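Local atomic coordinates of putative adhesin (Bacteroides thetaiotaomicron, PDB entry 4QDG), a protein that is of uncertain function but, as a FimB/Mfa2-family lipoprotein, probably serves as a pilus anchor or adhesin at the bacterial outer membrane. Residues Asp36-Leu41 / Thr58-Glu63; Gly14-Phe19 / Asn64-Leu69. One frame throughout, in Å; residues are numbered along the deposited sequence. Where two conformers were deposited one is given.

Contact 1: residues Asp36-Leu41 / Thr58-Glu63. With MG (magnesium ion), chain C.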
ATOM      1  N   ASP A  36      13.092  -3.524   4.152  1.00 40.02           N
ATOM      2  CA  ASP A  36      13.964  -4.575   4.695  1.00 40.70           C
ATOM      3  C   ASP A  36      14.560  -5.519   3.612  1.00 45.61           C
ATOM      4  O   ASP A  36      15.433  -6.329   3.919  1.00 45.98           O
ATOM      5  CB  ASP A  36      13.147  -5.422   5.709  1.00 43.79           C
ATOM      6  CG  ASP A  36      12.003  -6.262   5.123  1.00 53.08           C
ATOM      7  OD1 ASP A  36      11.454  -5.873   4.065  1.00 55.38           O
ATOM      8  OD2 ASP A  36      11.655  -7.299   5.727  1.00 58.73           O
ATOM      9  N   CYS A  37      14.037  -5.468   2.382  1.00 42.11           N
ATOM     10  CA  CYS A  37      14.524  -6.295   1.283  1.00 42.19           C
ATOM     11  C   CYS A  37      14.342  -5.537  -0.014  1.00 38.55           C
ATOM     12  O   CYS A  37      13.321  -4.897  -0.236  1.00 35.40           O
ATOM     13  CB  CYS A  37      13.864  -7.673   1.247  1.00 44.76           C
ATOM     14  SG  CYS A  37      12.057  -7.637   1.069  1.00 48.91           S
ATOM     15  N   LEU A  38      15.375  -5.555  -0.842  1.00 32.57           N
ATOM     16  CA  LEU A  38      15.376  -4.791  -2.064  1.00 30.40           C
ATOM     17  C   LEU A  38      15.700  -5.662  -3.271  1.00 34.69           C
ATOM     18  O   LEU A  38      16.616  -6.471  -3.225  1.00 34.98           O
ATOM     19  CB  LEU A  38      16.414  -3.668  -1.879  1.00 29.18           C
ATOM     20  CG  LEU A  38      16.712  -2.717  -3.030  1.00 30.01           C
ATOM     21  CD1 LEU A  38      15.475  -1.872  -3.406  1.00 28.41           C
ATOM     22  CD2 LEU A  38      17.863  -1.847  -2.653  1.00 27.25           C
ATOM     23  N   THR A  39      14.921  -5.490  -4.341  1.00 31.59           N
ATOM     24  CA  THR A  39      15.114  -6.166  -5.607  1.00 32.09           C
ATOM     25  C   THR A  39      15.382  -5.071  -6.607  1.00 36.91           C
ATOM     26  O   THR A  39      14.513  -4.235  -6.843  1.00 38.80           O
ATOM     27  CB  THR A  39      13.895  -7.048  -5.982  1.00 33.41           C
ATOM     28  OG1 THR A  39      13.676  -8.036  -4.981  1.00 30.75           O
ATOM     29  CG2 THR A  39      14.066  -7.740  -7.340  1.00 28.80           C
ATOM     30  N   LEU A  40      16.566  -5.069  -7.198  1.00 32.64           N
ATOM     31  CA  LEU A  40      16.934  -4.053  -8.194  1.00 30.90           C
ATOM     32  C   LEU A  40      17.143  -4.746  -9.561  1.00 36.06           C
ATOM     33  O   LEU A  40      17.953  -5.666  -9.683  1.00 35.76           O
ATOM     34  CB  LEU A  40      18.191  -3.274  -7.722  1.00 29.80           C
ATOM     35  CG  LEU A  40      18.693  -2.073  -8.550  1.00 33.58           C
ATOM     36  CD1 LEU A  40      19.481  -2.522  -9.786  1.00 34.58           C
ATOM     37  CD2 LEU A  40      17.595  -1.045  -8.859  1.00 32.43           C
ATOM     38  N   LEU A  41      16.403  -4.296 -10.573  1.00 33.21           N
ATOM     39  CA  LEU A  41      16.456  -4.850 -11.930  1.00 33.55           C
ATOM     40  C   LEU A  41      17.106  -3.873 -12.887  1.00 36.39           C
ATOM     41  O   LEU A  41      16.829  -2.673 -12.822  1.00 36.01           O
ATOM     42  CB  LEU A  41      15.049  -5.207 -12.428  1.00 33.86           C
ATOM     43  CG  LEU A  41      14.267  -6.177 -11.559  1.00 38.68           C
ATOM     44  CD1 LEU A  41      12.813  -5.923 -11.695  1.00 38.22           C
ATOM     45  CD2 LEU A  41      14.588  -7.599 -11.901  1.00 38.29           C
ATOM     46  N   THR A  58      21.453  -5.980   6.747  1.00 49.58           N
ATOM     47  CA  THR A  58      21.328  -4.857   7.683  1.00 48.35           C
ATOM     48  C   THR A  58      21.776  -3.542   7.033  1.00 48.63           C
ATOM     49  O   THR A  58      21.440  -2.469   7.540  1.00 47.50           O
ATOM     50  CB  THR A  58      22.130  -5.126   8.981  1.00 59.62           C
ATOM     51  OG1 THR A  58      23.532  -5.195   8.684  1.00 59.47           O
ATOM     52  CG2 THR A  58      21.677  -6.401   9.705  1.00 58.13           C
ATOM     53  N   GLU A  59      22.534  -3.626   5.920  1.00 43.43           N
ATOM     54  CA  GLU A  59      23.050  -2.467   5.180  1.00 41.95           C
ATOM     55  C   GLU A  59      21.912  -1.560   4.681  1.00 43.24           C
ATOM     56  O   GLU A  59      22.169  -0.381   4.408  1.00 42.76           O
ATOM     57  CB  GLU A  59      23.954  -2.893   4.000  1.00 43.54           C
ATOM     58  CG  GLU A  59      23.269  -3.726   2.922  1.00 53.12           C
ATOM     59  CD  GLU A  59      23.681  -5.188   2.881  1.00 73.15           C
ATOM     60  OE1 GLU A  59      23.554  -5.868   3.926  1.00 69.87           O
ATOM     61  OE2 GLU A  59      24.114  -5.658   1.803  1.00 56.78           O
ATOM     62  N   LEU A  60      20.658  -2.093   4.595  1.00 36.75           N
ATOM     63  CA  LEU A  60      19.505  -1.315   4.139  1.00 33.49           C
ATOM     64  C   LEU A  60      19.037  -0.336   5.213  1.00 38.24           C
ATOM     65  O   LEU A  60      18.358   0.638   4.900  1.00 37.62           O
ATOM     66  CB  LEU A  60      18.347  -2.222   3.703  1.00 32.37           C
ATOM     67  CG  LEU A  60      18.546  -3.066   2.451  1.00 34.13           C
ATOM     68  CD1 LEU A  60      17.377  -3.918   2.221  1.00 32.31           C
ATOM     69  CD2 LEU A  60      18.769  -2.210   1.222  1.00 34.99           C
ATOM     70  N   GLN A  61      19.406  -0.589   6.466  1.00 37.67           N
ATOM     71  CA  GLN A  61      19.082   0.260   7.611  1.00 39.48           C
ATOM     72  C   GLN A  61      20.085   1.414   7.705  1.00 45.91           C
ATOM     73  O   GLN A  61      19.859   2.366   8.444  1.00 46.93           O
ATOM     74  CB  GLN A  61      19.047  -0.561   8.920  1.00 41.68           C
ATOM     75  CG  GLN A  61      17.768  -1.385   9.077  1.00 38.74           C
ATOM     76  CD  GLN A  61      17.891  -2.776   8.492  1.00 51.86           C
ATOM     77  OE1 GLN A  61      18.548  -3.651   9.046  1.00 52.63           O
ATOM     78  NE2 GLN A  61      17.208  -3.035   7.391  1.00 48.68           N
ATOM     79  N   ASP A  62      21.178   1.344   6.944  1.00 42.37           N
ATOM     80  CA  ASP A  62      22.159   2.415   6.894  1.00 43.17           C
ATOM     81  C   ASP A  62      21.687   3.446   5.854  1.00 47.53           C
ATOM     82  O   ASP A  62      21.477   3.084   4.699  1.00 47.43           O
ATOM     83  CB  ASP A  62      23.563   1.839   6.581  1.00 46.21           C
ATOM     84  CG  ASP A  62      24.679   2.844   6.364  1.00 62.56           C
ATOM     85  OD1 ASP A  62      24.563   3.993   6.876  1.00 64.58           O
ATOM     86  OD2 ASP A  62      25.687   2.477   5.710  1.00 70.30           O
ATOM     87  N   GLU A  63      21.506   4.720   6.274  1.00 45.13           N
ATOM     88  CA  GLU A  63      21.016   5.767   5.384  0.50 44.47           C
ATOM     89  C   GLU A  63      22.083   6.189   4.353  1.00 47.58           C
ATOM     90  O   GLU A  63      21.720   6.746   3.313  1.00 47.33           O
ATOM     91  CB  GLU A  63      20.459   6.962   6.179  0.50 46.20           C
ATOM     92  CG  GLU A  63      18.940   6.869   6.344  0.50 55.72           C
ATOM     93  CD  GLU A  63      18.299   7.709   7.436  0.50 78.73           C
ATOM     94  OE1 GLU A  63      18.759   7.626   8.598  0.50 87.14           O
ATOM     95  OE2 GLU A  63      17.298   8.406   7.143  0.50 60.89           O
TER
HETATM   96 MG    MG C 401      10.856  -7.882   3.350  1.00 35.38          MG
HETATM   97  O   HOH W   1      17.119  -5.366   5.859  1.00 52.96           O

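Contact 2: residues Gly14-Phe19 / Asn64-Leu69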
ATOM      1  N   GLY A  14      30.253   2.813 -14.256  1.00 33.63           N
ATOM      2  CA  GLY A  14      28.896   2.376 -13.946  1.00 33.65           C
ATOM      3  C   GLY A  14      28.018   3.389 -13.243  1.00 35.58           C
ATOM      4  O   GLY A  14      28.067   4.584 -13.536  1.00 35.04           O
ATOM      5  N   VAL A  15      27.180   2.892 -12.328  1.00 31.55           N
ATOM      6  CA  VAL A  15      26.258   3.712 -11.555  1.00 30.61           C
ATOM      7  C   VAL A  15      26.410   3.398 -10.083  1.00 32.07           C
ATOM      8  O   VAL A  15      26.933   2.347  -9.719  1.00 30.12           O
ATOM      9  CB  VAL A  15      24.771   3.559 -11.994  1.00 33.72           C
ATOM     10  CG1 VAL A  15      24.555   3.995 -13.446  1.00 32.44           C
ATOM     11  CG2 VAL A  15      24.263   2.135 -11.756  1.00 33.83           C
ATOM     12  N   SER A  16      25.929   4.325  -9.252  1.00 28.25           N
ATOM     13  CA  SER A  16      25.867   4.249  -7.801  1.00 27.48           C
ATOM     14  C   SER A  16      24.468   4.701  -7.415  1.00 33.11           C
ATOM     15  O   SER A  16      24.127   5.875  -7.555  1.00 34.12           O
ATOM     16  CB  SER A  16      26.956   5.092  -7.153  1.00 27.96           C
ATOM     17  OG  SER A  16      26.764   5.102  -5.748  1.00 37.45           O
ATOM     18  N   LEU A  17      23.639   3.770  -6.986  1.00 30.27           N
ATOM     19  CA  LEU A  17      22.244   4.082  -6.711  1.00 29.05           C
ATOM     20  C   LEU A  17      21.910   4.241  -5.262  1.00 32.46           C
ATOM     21  O   LEU A  17      22.278   3.410  -4.444  1.00 32.22           O
ATOM     22  CB  LEU A  17      21.318   3.011  -7.310  1.00 27.97           C
ATOM     23  CG  LEU A  17      21.470   2.746  -8.798  1.00 31.71           C
ATOM     24  CD1 LEU A  17      20.514   1.649  -9.241  1.00 32.16           C
ATOM     25  CD2 LEU A  17      21.249   4.018  -9.611  1.00 31.52           C
ATOM     26  N   ARG A  18      21.144   5.299  -4.972  1.00 29.29           N
ATOM     27  CA  ARG A  18      20.549   5.599  -3.665  1.00 29.09           C
ATOM     28  C   ARG A  18      19.071   5.229  -3.771  1.00 31.55           C
ATOM     29  O   ARG A  18      18.471   5.384  -4.846  1.00 31.06           O
ATOM     30  CB  ARG A  18      20.748   7.087  -3.279  1.00 27.92           C
ATOM     31  CG  ARG A  18      20.108   7.481  -1.937  1.00 36.50           C
ATOM     32  CD  ARG A  18      20.409   8.906  -1.525  1.00 34.74           C
ATOM     33  NE  ARG A  18      19.970   9.157  -0.153  1.00 43.21           N
ATOM     34  CZ  ARG A  18      19.247  10.206   0.240  1.00 61.88           C
ATOM     35  NH1 ARG A  18      18.872  11.132  -0.641  1.00 48.03           N
ATOM     36  NH2 ARG A  18      18.885  10.334   1.511  1.00 48.62           N
ATOM     37  N   PHE A  19      18.512   4.666  -2.701  1.00 28.83           N
ATOM     38  CA  PHE A  19      17.105   4.281  -2.666  1.00 28.92           C
ATOM     39  C   PHE A  19      16.394   5.056  -1.562  1.00 35.40           C
ATOM     40  O   PHE A  19      16.824   5.014  -0.409  1.00 37.70           O
ATOM     41  CB  PHE A  19      16.958   2.770  -2.488  1.00 30.30           C
ATOM     42  CG  PHE A  19      17.636   1.978  -3.570  1.00 31.31           C
ATOM     43  CD1 PHE A  19      18.974   1.611  -3.456  1.00 31.74           C
ATOM     44  CD2 PHE A  19      16.944   1.597  -4.716  1.00 31.65           C
ATOM     45  CE1 PHE A  19      19.616   0.906  -4.480  1.00 31.91           C
ATOM     46  CE2 PHE A  19      17.591   0.880  -5.730  1.00 33.51           C
ATOM     47  CZ  PHE A  19      18.925   0.550  -5.606  1.00 31.61           C
ATOM     48  N   ASN A  64      23.370   5.861   4.604  1.00 43.43           N
ATOM     49  CA  ASN A  64      24.493   6.105   3.695  1.00 42.66           C
ATOM     50  C   ASN A  64      24.646   4.978   2.645  1.00 43.77           C
ATOM     51  O   ASN A  64      25.574   5.036   1.845  1.00 45.02           O
ATOM     52  CB  ASN A  64      25.816   6.288   4.473  1.00 46.19           C
ATOM     53  CG  ASN A  64      25.878   7.535   5.339  1.00 92.29           C
ATOM     54  OD1 ASN A  64      25.509   8.649   4.921  1.00 85.76           O
ATOM     55  ND2 ASN A  64      26.399   7.379   6.559  1.00 90.67           N
ATOM     56  N   TYR A  65      23.754   3.956   2.654  1.00 37.44           N
ATOM     57  CA  TYR A  65      23.772   2.839   1.709  1.00 35.92           C
ATOM     58  C   TYR A  65      23.611   3.290   0.266  1.00 36.46           C
ATOM     59  O   TYR A  65      22.730   4.094  -0.055  1.00 35.74           O
ATOM     60  CB  TYR A  65      22.652   1.789   2.014  1.00 36.64           C
ATOM     61  CG  TYR A  65      22.515   0.712   0.951  1.00 35.68           C
ATOM     62  CD1 TYR A  65      23.546  -0.190   0.707  1.00 37.74           C
ATOM     63  CD2 TYR A  65      21.396   0.663   0.120  1.00 35.26           C
ATOM     64  CE1 TYR A  65      23.462  -1.128  -0.322  1.00 38.15           C
ATOM     65  CE2 TYR A  65      21.296  -0.280  -0.909  1.00 35.57           C
ATOM     66  CZ  TYR A  65      22.330  -1.179  -1.119  1.00 41.09           C
ATOM     67  OH  TYR A  65      22.257  -2.111  -2.123  1.00 40.85           O
ATOM     68  N   ARG A  66      24.476   2.740  -0.596  1.00 31.27           N
ATOM     69  CA  ARG A  66      24.479   2.958  -2.045  0.50 30.33           C
ATOM     70  C   ARG A  66      24.767   1.653  -2.751  1.00 33.81           C
ATOM     71  O   ARG A  66      25.545   0.850  -2.253  1.00 35.39           O
ATOM     72  CB  ARG A  66      25.515   4.015  -2.492  0.50 30.01           C
ATOM     73  CG  ARG A  66      25.379   5.405  -1.873  0.50 37.04           C
ATOM     74  CD  ARG A  66      24.127   6.162  -2.243  0.50 28.95           C
ATOM     75  NE  ARG A  66      24.136   7.481  -1.617  0.50 29.56           N
ATOM     76  CZ  ARG A  66      23.592   7.767  -0.440  0.50 39.79           C
ATOM     77  NH1 ARG A  66      22.937   6.832   0.246  0.50 26.71           N
ATOM     78  NH2 ARG A  66      23.675   8.994   0.050  0.50 22.90           N
HETATM   79  N   MSE A  67      24.146   1.420  -3.880  1.00 29.20           N
HETATM   80  CA  MSE A  67      24.406   0.215  -4.633  1.00 29.11           C
HETATM   81  C   MSE A  67      25.336   0.561  -5.782  1.00 35.69           C
HETATM   82  O   MSE A  67      24.940   1.270  -6.708  1.00 34.90           O
HETATM   83  CB  MSE A  67      23.113  -0.434  -5.146  1.00 30.14           C
HETATM   84  CG  MSE A  67      23.373  -1.780  -5.811  1.00 35.76           C
HETATM   85 SE   MSE A  67      21.806  -2.478  -6.688  0.75 41.20          SE
HETATM   86  CE  MSE A  67      20.799  -2.996  -5.062  1.00 37.35           C
ATOM     87  N   LYS A  68      26.578   0.054  -5.714  1.00 33.73           N
ATOM     88  CA  LYS A  68      27.581   0.245  -6.740  1.00 32.30           C
ATOM     89  C   LYS A  68      27.382  -0.808  -7.813  1.00 34.95           C
ATOM     90  O   LYS A  68      27.345  -1.999  -7.501  1.00 36.69           O
ATOM     91  CB  LYS A  68      28.963   0.153  -6.106  1.00 34.78           C
ATOM     92  CG  LYS A  68      30.125   0.355  -7.055  1.00 32.56           C
ATOM     93  CD  LYS A  68      31.470   0.177  -6.306  1.00 41.49           C
ATOM     94  CE  LYS A  68      31.869  -1.267  -6.060  1.00 50.47           C
ATOM     95  NZ  LYS A  68      32.336  -1.937  -7.305  1.00 59.08           N
ATOM     96  N   LEU A  69      27.200  -0.376  -9.068  1.00 30.05           N
ATOM     97  CA  LEU A  69      27.033  -1.302 -10.172  1.00 30.26           C
ATOM     98  C   LEU A  69      28.071  -1.059 -11.233  1.00 34.48           C
ATOM     99  O   LEU A  69      28.074   0.001 -11.858  1.00 35.39           O
ATOM    100  CB  LEU A  69      25.618  -1.244 -10.803  1.00 30.11           C
ATOM    101  CG  LEU A  69      24.434  -1.721  -9.969  1.00 36.28           C
ATOM    102  CD1 LEU A  69      23.110  -1.313 -10.623  1.00 37.25           C
ATOM    103  CD2 LEU A  69      24.446  -3.218  -9.807  1.00 40.64           C
TER
HETATM  104  O   HOH W   2      20.025   4.039  -0.358  1.00 27.84           O

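Contact 1: residues Asp36-Leu41 / Thr58-Glu63
Leu60 packs its two methyl groups against different parts of segment 36-41. CD1 rests on the backbone where Asp36 joins Cys37, with Leu60 CD1 3.5 Å from Asp36 C. Leu60 CD2 turns to Leu38 and meets Leu38 CD2 at 4.0 Å. Leu38 carries CG anti to its own N (chi1 177°), and with chi2 near 64° this turns Leu38 CD2 to Leu60.

The polar link is a water. It lies 2.7 Å from Asp36 O and accepts from Gln61 NE2 at 2.8 Å. The Gln61 amide thus reaches the Asp36 backbone without touching the carboxylate.

That carboxylate serves a metal site instead. Both its oxygens bind the magnesium ion, unevenly, with Asp36 OD1 at 2.2 Å and OD2 at 2.6 Å. Cys37 SG adds a ligand at 2.6 Å from magnesium. Cys86 and His124 complete the protein ligands. Leu60 therefore packs against the backbone of the metal-binding residues Asp36 and Cys37, and the ion lies beyond it.

Segment 58-63 belongs to the loop between strands 49-55 and 67-70. Strand 38-44 runs antiparallel between strands 49-55 and 75-82. Leu60 also touches Val55 of strand 49-55, and Leu38 touches Phe19 of strand 15-20 and Met67 of strand 67-70.

Contact 2: residues Gly14-Phe19 / Asn64-Leu69
The Arg66 guanidinium has Arg18 CD over the centre of one face, 3.5 Å above its plane. The two arginine side chains lie side by side and point the same way, with their guanidinium planes 48° apart. Arg18 is extended, whereas Arg66 bends at chi2 (-66°) and folds back over the Arg18 methylenes. The like charges come close, with Arg18 NE 3.7 Å from Arg66 NH2. Arg66 NH1 donates to Tyr65 O at 2.8 Å, from above the carbonyl plane, and also to Glu63 O. This holds for one of two deposited Arg66 conformers and is probably not permanent.

The Phe19 ring takes Met67 CB at its edge, in plane, with Phe19 CE1 3.8 Å from that atom. Tyr65 crosses it obliquely, and its CE2 lies 3.9 Å from Phe19 CD1. Met67 N lies 4.2 Å above one face of the Tyr65 ring, offset toward its rim. Met67 is selenomethionine. Its methyl also reaches the Phe19 ring.

The backbones form an antiparallel beta ladder. Val15 with Leu69 and Leu17 with Met67 are hydrogen-bonded pairs, and Ser16 with Lys68 is a non-hydrogen-bonded pair between them. Strand 15-20 also pairs in parallel with strand 140-159. This fits the beta-rich fold of a family placed in the transthyretin clan.

Val15, Leu17, Met67 and Leu69 share the buried face, where strands 38-44 and 75-82 pack on them. Val15 CG2 touches Leu69 CB at 3.8 Å. Ser16 and Lys68 lie on the other face, and Lys68 forms a salt bridge with Asp70. Beyond the ladder, a water joins Phe19 N to Tyr65 O.

In the fold
Contact 1 lies within the chain loop that contact 2 closes, and their centres are about 11 Å apart. Leu40 from segment 36-41 presses on Phe19 and Met67, so both contacts feed one apolar interior. Contact 1 is mostly buried and small. It joins a strand end to a loop through leucine packing and a water, next to a metal site. Contact 2 is larger and partly buried. It pairs two strands by backbone hydrogen bonds, with apolar side chains on the inner face and the two arginines on the outer side. Segment 58-63 runs directly into segment 64-69, and Glu59 O packs against Tyr65 CB.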